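Local coordinates for protein regulator of nonsense transcripts 2 (Homo sapiens, PDB 4CEM) that acts in nonsense-mediated mRNA decay as the factor UPF2, here represented by the first of its three MIF4G domains, at residues 23-28 with 199-204; 42-47 with 114-119; 184-189 with 248-253. All coordinates share one frame; numbering follows the deposited sequence.

Interaction 1: residues 23-28 with 199-204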
loop_
_atom_site.group_PDB
_atom_site.type_symbol
_atom_site.label_atom_id
_atom_site.label_comp_id
_atom_site.label_asym_id
_atom_site.label_seq_id
_atom_site.Cartn_x
_atom_site.Cartn_y
_atom_site.Cartn_z
ATOM N N HIS A 23 8.424 2.436 -15.509
ATOM C CA HIS A 23 9.725 2.023 -16.009
ATOM C C HIS A 23 10.528 1.307 -14.966
ATOM O O HIS A 23 11.186 0.320 -15.276
ATOM C CB HIS A 23 10.508 3.211 -16.554
ATOM C CG HIS A 23 9.991 3.724 -17.880
ATOM N ND1 HIS A 23 9.668 2.901 -18.900
ATOM C CD2 HIS A 23 9.769 5.019 -18.334
ATOM C CE1 HIS A 23 9.248 3.629 -19.948
ATOM N NE2 HIS A 23 9.316 4.929 -19.602
ATOM N N LEU A 24 10.479 1.782 -13.723
ATOM C CA LEU A 24 11.232 1.142 -12.634
ATOM C C LEU A 24 10.759 -0.287 -12.365
ATOM O O LEU A 24 11.566 -1.220 -12.272
ATOM C CB LEU A 24 11.131 1.959 -11.339
ATOM C CG LEU A 24 11.893 1.387 -10.136
ATOM C CD1 LEU A 24 13.339 1.114 -10.524
ATOM C CD2 LEU A 24 11.797 2.330 -8.940
ATOM N N ARG A 25 9.449 -0.441 -12.238
ATOM C CA ARG A 25 8.851 -1.743 -11.991
ATOM C C ARG A 25 9.214 -2.764 -13.073
ATOM O O ARG A 25 9.497 -3.926 -12.777
ATOM C CB ARG A 25 7.332 -1.600 -11.908
ATOM C CG ARG A 25 6.839 -0.944 -10.632
ATOM C CD ARG A 25 5.327 -0.836 -10.621
ATOM N NE ARG A 25 4.850 -0.198 -9.401
ATOM C CZ ARG A 25 3.574 0.072 -9.132
ATOM N NH1 ARG A 25 2.615 -0.237 -9.993
ATOM N NH2 ARG A 25 3.253 0.660 -7.991
ATOM N N LYS A 26 9.192 -2.309 -14.324
ATOM C CA LYS A 26 9.467 -3.141 -15.489
ATOM C C LYS A 26 10.912 -3.601 -15.477
ATOM O O LYS A 26 11.231 -4.724 -15.849
ATOM C CB LYS A 26 9.211 -2.324 -16.753
ATOM C CG LYS A 26 8.803 -3.131 -17.969
ATOM C CD LYS A 26 7.335 -3.529 -17.908
ATOM C CE LYS A 26 6.891 -4.154 -19.216
ATOM N NZ LYS A 26 7.184 -3.252 -20.369
ATOM N N GLU A 27 11.784 -2.708 -15.030
ATOM C CA GLU A 27 13.219 -2.944 -14.996
ATOM C C GLU A 27 13.557 -3.920 -13.858
ATOM O O GLU A 27 14.249 -4.904 -14.065
ATOM C CB GLU A 27 13.928 -1.598 -14.806
ATOM C CG GLU A 27 15.413 -1.584 -15.118
ATOM C CD GLU A 27 16.166 -0.452 -14.414
ATOM O OE1 GLU A 27 15.538 0.568 -14.039
ATOM O OE2 GLU A 27 17.400 -0.579 -14.235
ATOM N N LEU A 28 13.043 -3.635 -12.664
ATOM C CA LEU A 28 13.222 -4.491 -11.498
ATOM C C LEU A 28 12.623 -5.882 -11.660
ATOM O O LEU A 28 13.251 -6.870 -11.275
ATOM C CB LEU A 28 12.620 -3.825 -10.254
ATOM C CG LEU A 28 13.523 -2.794 -9.582
ATOM C CD1 LEU A 28 12.858 -2.259 -8.323
ATOM C CD2 LEU A 28 14.886 -3.404 -9.273
ATOM N N CYS A 199 -0.426 0.964 -5.927
ATOM C CA CYS A 199 -0.302 -0.331 -6.620
ATOM C C CYS A 199 -1.536 -0.786 -7.411
ATOM O O CYS A 199 -1.475 -1.792 -8.132
ATOM C CB CYS A 199 0.066 -1.411 -5.600
ATOM S SG CYS A 199 1.489 -0.967 -4.567
ATOM N N GLY A 200 -2.645 -0.058 -7.274
ATOM C CA GLY A 200 -3.900 -0.423 -7.924
ATOM C C GLY A 200 -3.830 -0.508 -9.441
ATOM O O GLY A 200 -4.597 -1.251 -10.064
ATOM N N ASP A 201 -2.932 0.256 -10.046
ATOM C CA ASP A 201 -2.769 0.201 -11.491
ATOM C C ASP A 201 -2.401 -1.220 -11.911
ATOM O O ASP A 201 -3.103 -1.832 -12.704
ATOM C CB ASP A 201 -1.755 1.249 -12.018
ATOM C CG ASP A 201 -0.489 1.394 -11.135
ATOM O OD1 ASP A 201 -0.203 0.522 -10.271
ATOM O OD2 ASP A 201 0.227 2.407 -11.324
ATOM N N ASP A 202 -1.337 -1.754 -11.330
ATOM C CA ASP A 202 -0.816 -3.059 -11.721
ATOM C C ASP A 202 -1.507 -4.241 -11.041
ATOM O O ASP A 202 -1.694 -5.282 -11.674
ATOM C CB ASP A 202 0.687 -3.116 -11.473
ATOM C CG ASP A 202 1.476 -2.376 -12.533
ATOM O OD1 ASP A 202 1.201 -2.583 -13.726
ATOM O OD2 ASP A 202 2.384 -1.597 -12.181
ATOM N N ILE A 203 -1.898 -4.105 -9.776
ATOM C CA ILE A 203 -2.507 -5.236 -9.077
ATOM C C ILE A 203 -4.018 -5.356 -9.305
ATOM O O ILE A 203 -4.524 -6.461 -9.491
ATOM C CB ILE A 203 -2.165 -5.225 -7.574
ATOM C CG1 ILE A 203 -0.711 -5.653 -7.379
ATOM C CG2 ILE A 203 -3.073 -6.167 -6.792
ATOM C CD1 ILE A 203 -0.107 -5.142 -6.093
ATOM N N ALA A 204 -4.732 -4.232 -9.304
ATOM C CA ALA A 204 -6.193 -4.249 -9.479
ATOM C C ALA A 204 -6.657 -3.858 -10.882
ATOM O O ALA A 204 -7.858 -3.879 -11.163
ATOM C CB ALA A 204 -6.855 -3.337 -8.454
#

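Interaction 2: residues 42-47 with 114-119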
loop_
_atom_site.group_PDB
_atom_site.type_symbol
_atom_site.label_atom_id
_atom_site.label_comp_id
_atom_site.label_asym_id
_atom_site.label_seq_id
_atom_site.Cartn_x
_atom_site.Cartn_y
_atom_site.Cartn_z
ATOM N N GLU A 42 30.083 -20.287 -4.932
ATOM C CA GLU A 42 31.033 -20.514 -3.844
ATOM C C GLU A 42 32.237 -19.572 -3.882
ATOM O O GLU A 42 32.464 -18.824 -2.932
ATOM C CB GLU A 42 31.486 -21.988 -3.883
ATOM C CG GLU A 42 32.749 -22.352 -3.103
ATOM C CD GLU A 42 32.568 -22.288 -1.596
ATOM O OE1 GLU A 42 32.256 -21.197 -1.068
ATOM O OE2 GLU A 42 32.758 -23.333 -0.936
ATOM N N ASN A 43 32.996 -19.599 -4.976
ATOM C CA ASN A 43 34.242 -18.833 -5.051
ATOM C C ASN A 43 34.020 -17.331 -4.848
ATOM O O ASN A 43 34.794 -16.674 -4.160
ATOM C CB ASN A 43 35.013 -19.123 -6.355
ATOM C CG ASN A 43 34.538 -18.283 -7.536
ATOM O OD1 ASN A 43 33.380 -17.849 -7.597
ATOM N ND2 ASN A 43 35.437 -18.056 -8.493
ATOM N N PHE A 44 32.953 -16.798 -5.435
ATOM C CA PHE A 44 32.616 -15.389 -5.285
ATOM C C PHE A 44 32.301 -15.079 -3.824
ATOM O O PHE A 44 32.737 -14.066 -3.293
ATOM C CB PHE A 44 31.423 -15.033 -6.181
ATOM C CG PHE A 44 30.952 -13.618 -6.032
ATOM C CD1 PHE A 44 30.028 -13.278 -5.056
ATOM C CD2 PHE A 44 31.430 -12.625 -6.863
ATOM C CE1 PHE A 44 29.594 -11.968 -4.909
ATOM C CE2 PHE A 44 30.992 -11.313 -6.729
ATOM C CZ PHE A 44 30.073 -10.987 -5.748
ATOM N N PHE A 45 31.536 -15.949 -3.181
ATOM C CA PHE A 45 31.176 -15.754 -1.778
ATOM C C PHE A 45 32.384 -15.823 -0.857
ATOM O O PHE A 45 32.408 -15.148 0.172
ATOM C CB PHE A 45 30.106 -16.763 -1.351
ATOM C CG PHE A 45 28.745 -16.451 -1.901
ATOM C CD1 PHE A 45 28.006 -15.387 -1.389
ATOM C CD2 PHE A 45 28.218 -17.182 -2.952
ATOM C CE1 PHE A 45 26.760 -15.078 -1.903
ATOM C CE2 PHE A 45 26.974 -16.872 -3.475
ATOM C CZ PHE A 45 26.244 -15.821 -2.950
ATOM N N SER A 46 33.387 -16.616 -1.244
ATOM C CA SER A 46 34.638 -16.749 -0.481
ATOM C C SER A 46 35.304 -15.417 -0.228
ATOM O O SER A 46 35.871 -15.199 0.839
ATOM C CB SER A 46 35.646 -17.621 -1.231
ATOM O OG SER A 46 35.048 -18.824 -1.658
ATOM N N ARG A 47 35.253 -14.546 -1.232
ATOM C CA ARG A 47 35.955 -13.270 -1.184
ATOM C C ARG A 47 35.186 -12.160 -0.487
ATOM O O ARG A 47 35.743 -11.095 -0.254
ATOM C CB ARG A 47 36.302 -12.802 -2.587
ATOM C CG ARG A 47 37.162 -13.769 -3.365
ATOM C CD ARG A 47 37.795 -13.051 -4.542
ATOM N NE ARG A 47 37.707 -13.837 -5.767
ATOM C CZ ARG A 47 37.887 -13.351 -6.996
ATOM N NH1 ARG A 47 38.177 -12.063 -7.189
ATOM N NH2 ARG A 47 37.786 -14.168 -8.043
ATOM N N HIS A 114 17.560 -10.862 -3.103
ATOM C CA HIS A 114 16.944 -11.847 -3.979
ATOM C C HIS A 114 17.846 -12.248 -5.101
ATOM O O HIS A 114 17.938 -13.421 -5.414
ATOM C CB HIS A 114 15.643 -11.306 -4.543
ATOM C CG HIS A 114 15.015 -12.200 -5.583
ATOM N ND1 HIS A 114 14.571 -13.433 -5.299
ATOM C CD2 HIS A 114 14.766 -11.990 -6.941
ATOM C CE1 HIS A 114 14.065 -13.990 -6.414
ATOM N NE2 HIS A 114 14.187 -13.101 -7.418
ATOM N N GLN A 115 18.533 -11.279 -5.704
ATOM C CA GLN A 115 19.395 -11.552 -6.859
ATOM C C GLN A 115 20.686 -12.277 -6.473
ATOM O O GLN A 115 21.317 -12.912 -7.321
ATOM C CB GLN A 115 19.715 -10.265 -7.634
ATOM C CG GLN A 115 18.540 -9.716 -8.437
ATOM C CD GLN A 115 18.705 -8.249 -8.820
ATOM O OE1 GLN A 115 19.781 -7.821 -9.230
ATOM N NE2 GLN A 115 17.633 -7.479 -8.701
ATOM N N ARG A 116 21.081 -12.184 -5.207
ATOM C CA ARG A 116 22.286 -12.862 -4.746
ATOM C C ARG A 116 22.008 -14.210 -4.069
ATOM O O ARG A 116 22.784 -15.142 -4.252
ATOM C CB ARG A 116 23.074 -11.961 -3.803
ATOM C CG ARG A 116 24.474 -12.476 -3.515
ATOM C CD ARG A 116 25.356 -11.382 -2.944
ATOM N NE ARG A 116 25.906 -10.510 -3.981
ATOM C CZ ARG A 116 26.747 -9.503 -3.744
ATOM N NH1 ARG A 116 27.143 -9.220 -2.503
ATOM N NH2 ARG A 116 27.199 -8.769 -4.752
ATOM N N TYR A 117 20.905 -14.301 -3.318
ATOM C CA TYR A 117 20.609 -15.452 -2.455
ATOM C C TYR A 117 19.266 -16.141 -2.735
ATOM O O TYR A 117 18.201 -15.558 -2.522
ATOM C CB TYR A 117 20.605 -15.004 -0.993
ATOM C CG TYR A 117 21.856 -14.275 -0.566
ATOM C CD1 TYR A 117 23.010 -14.974 -0.223
ATOM C CD2 TYR A 117 21.883 -12.890 -0.479
ATOM C CE1 TYR A 117 24.156 -14.312 0.183
ATOM C CE2 TYR A 117 23.028 -12.225 -0.073
ATOM C CZ TYR A 117 24.157 -12.942 0.254
ATOM O OH TYR A 117 25.289 -12.289 0.650
ATOM N N ALA A 118 19.330 -17.402 -3.158
ATOM C CA ALA A 118 18.139 -18.223 -3.403
ATOM C C ALA A 118 17.213 -18.368 -2.196
ATOM O O ALA A 118 16.006 -18.490 -2.365
ATOM C CB ALA A 118 18.546 -19.597 -3.916
ATOM N N ASP A 119 17.761 -18.338 -0.986
ATOM C CA ASP A 119 16.955 -18.500 0.236
ATOM C C ASP A 119 16.101 -17.301 0.597
ATOM O O ASP A 119 15.241 -17.404 1.475
ATOM C CB ASP A 119 17.853 -18.782 1.446
ATOM C CG ASP A 119 18.520 -20.121 1.375
ATOM O OD1 ASP A 119 18.247 -20.871 0.417
ATOM O OD2 ASP A 119 19.332 -20.423 2.279
#

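Interaction 3: residues 184-189 with 248-253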
loop_
_atom_site.group_PDB
_atom_site.type_symbol
_atom_site.label_atom_id
_atom_site.label_comp_id
_atom_site.label_asym_id
_atom_site.label_seq_id
_atom_site.Cartn_x
_atom_site.Cartn_y
_atom_site.Cartn_z
ATOM N N GLU A 184 -19.176 -1.861 8.884
ATOM C CA GLU A 184 -19.840 -0.764 9.589
ATOM C C GLU A 184 -18.810 0.331 9.873
ATOM O O GLU A 184 -18.918 1.449 9.361
ATOM C CB GLU A 184 -20.483 -1.259 10.897
ATOM C CG GLU A 184 -21.952 -1.671 10.782
ATOM C CD GLU A 184 -22.176 -2.925 9.949
ATOM O OE1 GLU A 184 -21.374 -3.879 10.056
ATOM O OE2 GLU A 184 -23.170 -2.963 9.193
ATOM N N SER A 185 -17.815 -0.002 10.692
ATOM C CA SER A 185 -16.699 0.896 10.964
ATOM C C SER A 185 -15.714 0.788 9.816
ATOM O O SER A 185 -15.144 -0.277 9.580
ATOM C CB SER A 185 -15.988 0.521 12.271
ATOM O OG SER A 185 -16.829 0.690 13.398
ATOM N N HIS A 186 -15.517 1.886 9.096
ATOM C CA HIS A 186 -14.557 1.897 8.006
ATOM C C HIS A 186 -13.272 2.499 8.478
ATOM O O HIS A 186 -12.968 3.658 8.205
ATOM C CB HIS A 186 -15.144 2.597 6.793
ATOM C CG HIS A 186 -16.164 1.755 6.072
ATOM N ND1 HIS A 186 -17.441 1.661 6.479
ATOM C CD2 HIS A 186 -16.038 0.913 4.971
ATOM C CE1 HIS A 186 -18.106 0.824 5.661
ATOM N NE2 HIS A 186 -17.245 0.368 4.741
ATOM N N THR A 187 -12.515 1.687 9.214
ATOM C CA THR A 187 -11.297 2.119 9.898
ATOM C C THR A 187 -10.036 1.953 9.047
ATOM O O THR A 187 -9.030 2.617 9.284
ATOM C CB THR A 187 -11.123 1.341 11.220
ATOM O OG1 THR A 187 -11.567 -0.010 11.043
ATOM C CG2 THR A 187 -11.942 1.985 12.324
ATOM N N HIS A 188 -10.092 1.076 8.050
ATOM C CA HIS A 188 -8.946 0.823 7.179
ATOM C C HIS A 188 -9.010 1.591 5.871
ATOM O O HIS A 188 -8.281 1.270 4.938
ATOM C CB HIS A 188 -8.829 -0.681 6.886
ATOM C CG HIS A 188 -8.680 -1.550 8.125
ATOM N ND1 HIS A 188 -9.724 -2.170 8.708
ATOM C CD2 HIS A 188 -7.551 -1.908 8.864
ATOM C CE1 HIS A 188 -9.290 -2.875 9.769
ATOM N NE2 HIS A 188 -7.961 -2.713 9.864
ATOM N N VAL A 189 -9.849 2.623 5.785
ATOM C CA VAL A 189 -10.083 3.303 4.502
ATOM C C VAL A 189 -8.790 3.820 3.895
ATOM O O VAL A 189 -8.504 3.566 2.720
ATOM C CB VAL A 189 -11.056 4.488 4.624
ATOM C CG1 VAL A 189 -11.332 5.079 3.251
ATOM C CG2 VAL A 189 -12.353 4.039 5.260
ATOM N N THR A 248 -19.928 3.301 0.704
ATOM C CA THR A 248 -20.945 4.239 0.240
ATOM C C THR A 248 -22.243 4.059 1.027
ATOM O O THR A 248 -22.947 5.034 1.293
ATOM C CB THR A 248 -21.150 4.128 -1.287
ATOM O OG1 THR A 248 -20.384 5.154 -1.925
ATOM C CG2 THR A 248 -22.611 4.285 -1.682
ATOM N N LYS A 249 -22.543 2.821 1.415
ATOM C CA LYS A 249 -23.574 2.569 2.429
ATOM C C LYS A 249 -23.303 3.398 3.685
ATOM O O LYS A 249 -24.159 4.156 4.133
ATOM C CB LYS A 249 -23.637 1.083 2.807
ATOM C CG LYS A 249 -24.785 0.310 2.175
ATOM C CD LYS A 249 -24.604 0.098 0.677
ATOM C CE LYS A 249 -25.508 -1.017 0.167
ATOM N NZ LYS A 249 -25.507 -1.121 -1.318
ATOM N N HIS A 250 -22.100 3.256 4.233
ATOM C CA HIS A 250 -21.702 3.960 5.454
ATOM C C HIS A 250 -21.698 5.464 5.275
ATOM O O HIS A 250 -21.825 6.203 6.253
ATOM C CB HIS A 250 -20.340 3.434 5.930
ATOM C CG HIS A 250 -19.866 4.002 7.258
ATOM N ND1 HIS A 250 -20.690 4.209 8.300
ATOM C CD2 HIS A 250 -18.588 4.370 7.690
ATOM C CE1 HIS A 250 -19.984 4.706 9.339
ATOM N NE2 HIS A 250 -18.699 4.802 8.962
ATOM N N LEU A 251 -21.572 5.940 4.035
ATOM C CA LEU A 251 -21.669 7.378 3.756
ATOM C C LEU A 251 -23.122 7.861 3.760
ATOM O O LEU A 251 -23.412 8.955 4.256
ATOM C CB LEU A 251 -21.019 7.721 2.413
ATOM C CG LEU A 251 -20.902 9.219 2.103
ATOM C CD1 LEU A 251 -19.849 9.868 2.986
ATOM C CD2 LEU A 251 -20.583 9.450 0.635
ATOM N N LYS A 252 -24.020 7.057 3.187
ATOM C CA LYS A 252 -25.447 7.392 3.155
ATOM C C LYS A 252 -26.023 7.393 4.562
ATOM O O LYS A 252 -26.569 8.400 5.007
ATOM C CB LYS A 252 -26.243 6.418 2.275
ATOM C CG LYS A 252 -26.058 6.616 0.779
ATOM C CD LYS A 252 -27.196 5.974 -0.002
ATOM C CE LYS A 252 -26.801 5.630 -1.433
ATOM N NZ LYS A 252 -26.065 4.338 -1.524
ATOM N N ARG A 253 -25.895 6.267 5.260
ATOM C CA ARG A 253 -26.323 6.185 6.656
ATOM C C ARG A 253 -25.948 7.460 7.407
ATOM O O ARG A 253 -26.815 8.153 7.935
ATOM C CB ARG A 253 -25.708 4.971 7.366
ATOM C CG ARG A 253 -26.605 3.742 7.428
ATOM C CD ARG A 253 -26.356 2.918 8.688
ATOM N NE ARG A 253 -25.097 2.160 8.655
ATOM C CZ ARG A 253 -23.933 2.540 9.196
ATOM N NH1 ARG A 253 -23.803 3.702 9.836
ATOM N NH2 ARG A 253 -22.872 1.741 9.093
#

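Interaction 1: residues 23-28 with 199-204
Arg25 reaches straight out of helix 6-33 and brings NH1 to the two consecutive carboxylates of Asp201 and Asp202. From CG to NE its chain is fully extended (chi2 and chi3 both about 180°), which carries the charged end across the 12.8 Å that separates the axes of segments 23-28 and 199-204 at their closest. Across this contact NH1 does the bonding. It gives one hydrogen bond to Asp202 OD2 at 2.6 Å and another to Asp201 OD1 at 2.9 Å, both acceptors lying close to the guanidinium plane. Asp202 OD2 is met on its anti side, with the methylene CD of Arg25 also passing near it, whereas Asp201 OD1 is approached from above its carboxylate plane, the two flat groups standing almost perpendicular at 84°. The same OD1 also takes the backbone N of Asp202 at 2.8 Å, so the kinked backbone here helps to fix the carboxylate.

The MIF4G domain is built from packed helices, and this buried network ties the long N-terminal helix to helix 189-204. Glu155 and the carbonyl of His198 occupy Arg25 NH2, while Asp201 OD2 pairs with Arg21 one turn earlier on helix 6-33. A methionine in place of Arg25 would probably leave Asp202 without its charged mate and Asp201 with only one of its arginines, two acidic groups side by side in a largely enclosed setting. Cys199 packs against NH2 through its CA at 3.9 Å, its SG standing slightly farther off at 4.2 Å from that nitrogen.

Interaction 2: residues 42-47 with 114-119
Phe44 and Phe45, neighbours on the short helix 42-46, both lean on Arg116 at the C-terminal end of helix 103-116, one of the helices of the all-helical MIF4G fold. Phe44 comes first. Its CG lies anti to the backbone N, and the ring reaches Arg116 with an edge: CE1 sits 3.9 Å above the guanidinium plane, over its centre, and CZ is 3.8 Å from NH2. Because the planes stand 66° apart, the phenyl rim rests on the face of the guanidinium, and this is not a cation lying over an aromatic face. The bend of the arginine chain at chi3 (-81°) turns the guanidinium so that a face meets the ring.

Next along, Phe45 works on the inner part of the same arginine and on the residue after it. Its CE1 is 3.8 Å from Arg116 CG, an apolar contact with the aliphatic stem, while CZ lies 3.8 Å from Arg116 O, the carbonyl oxygen sitting at the ring edge, near its plane. Tyr117, the first residue to leave helical geometry after helix 103-116, is tethered by its hydroxyl to the backbone N of Leu82, and Phe77 of helix 70-79 touches both it and Arg116, so the two phenylalanines pack onto residues that also touch helix 70-79. Arg116 CG lies 3.7 Å above the plane of the Tyr117 ring, offset toward the rim. The Phe45 and Tyr117 rings are tilted by 38° with centroids 5.6 Å apart, neither stacked nor edge-to-face, and they touch where Phe45 CE1 comes within 3.4 Å of Tyr117 CE1.

Interaction 3: residues 184-189 with 248-253
His250, on helix 230-259, lies with one face of its imidazole under the backbone carbonyl of Glu184. The oxygen sits 3.2 Å above the ring plane, over its centre, so it stands about equally far from every ring atom and makes no hydrogen bond with either ring nitrogen. With CG anti to the backbone N (chi1 -175°), the histidine projects from its helix toward the loop and slips in beside His186.

The two imidazoles are nearly parallel, 19° between planes, yet displaced so far that they barely overlap, with centroids 5.0 Å apart. Contact is made where the ND1-CE1 side of His186 meets CD2 and CB of His250: His186 ND1 approaches His250 CD2 at 3.2 Å, and His186 CE1 lies 3.4 Å from the methylene CB of His250. That same ND1 donates to Glu184 O at 3.2 Å, from well above the carbonyl plane and with a bent N-H...O angle of 135°. One carbonyl oxygen therefore serves both histidines, accepting a hydrogen bond from His186 and lying over the ring face of His250. The far nitrogen of His186, NE2, is hydrogen-bonded to Ser246 one turn back along helix 230-259, and Tyr243 meets the same imidazole edge-to-face.

Farther out, Arg253 folds back through bends at chi2 and chi3 until NH2 lies 3.9 Å from Glu184 CG. The opposite charges stay apart, Glu184 OE2 being 4.7 Å from Arg253 NH2, so attraction there is at most long-range. Leu293 of helix 283-303 also touches His250. The arrangement is a loop docked on a helix: the loop linking helices 164-181 and 189-204 is pinned through His186 to a later helix of the MIF4G domain.

How the interactions relate
Only interaction 1 is buried. It joins two long helices by charge, whereas interaction 2 is partly buried and made mainly of aromatic and aliphatic contacts, and interaction 3 lies at the surface and relies on imidazoles around a backbone carbonyl. Interactions 1 and 2 both bring N-terminal elements, helices 6-33 and 42-46, onto later helices, and their centres are about 27 Å apart. Interactions 1 and 3 share the neighbourhood of helix 189-204: residues 199-204 lie toward its C-terminal part, and the loop 184-189 leads into its start. Interactions 2 and 3 lie on opposite sides of the chain's centre, their own centres about 49 Å apart.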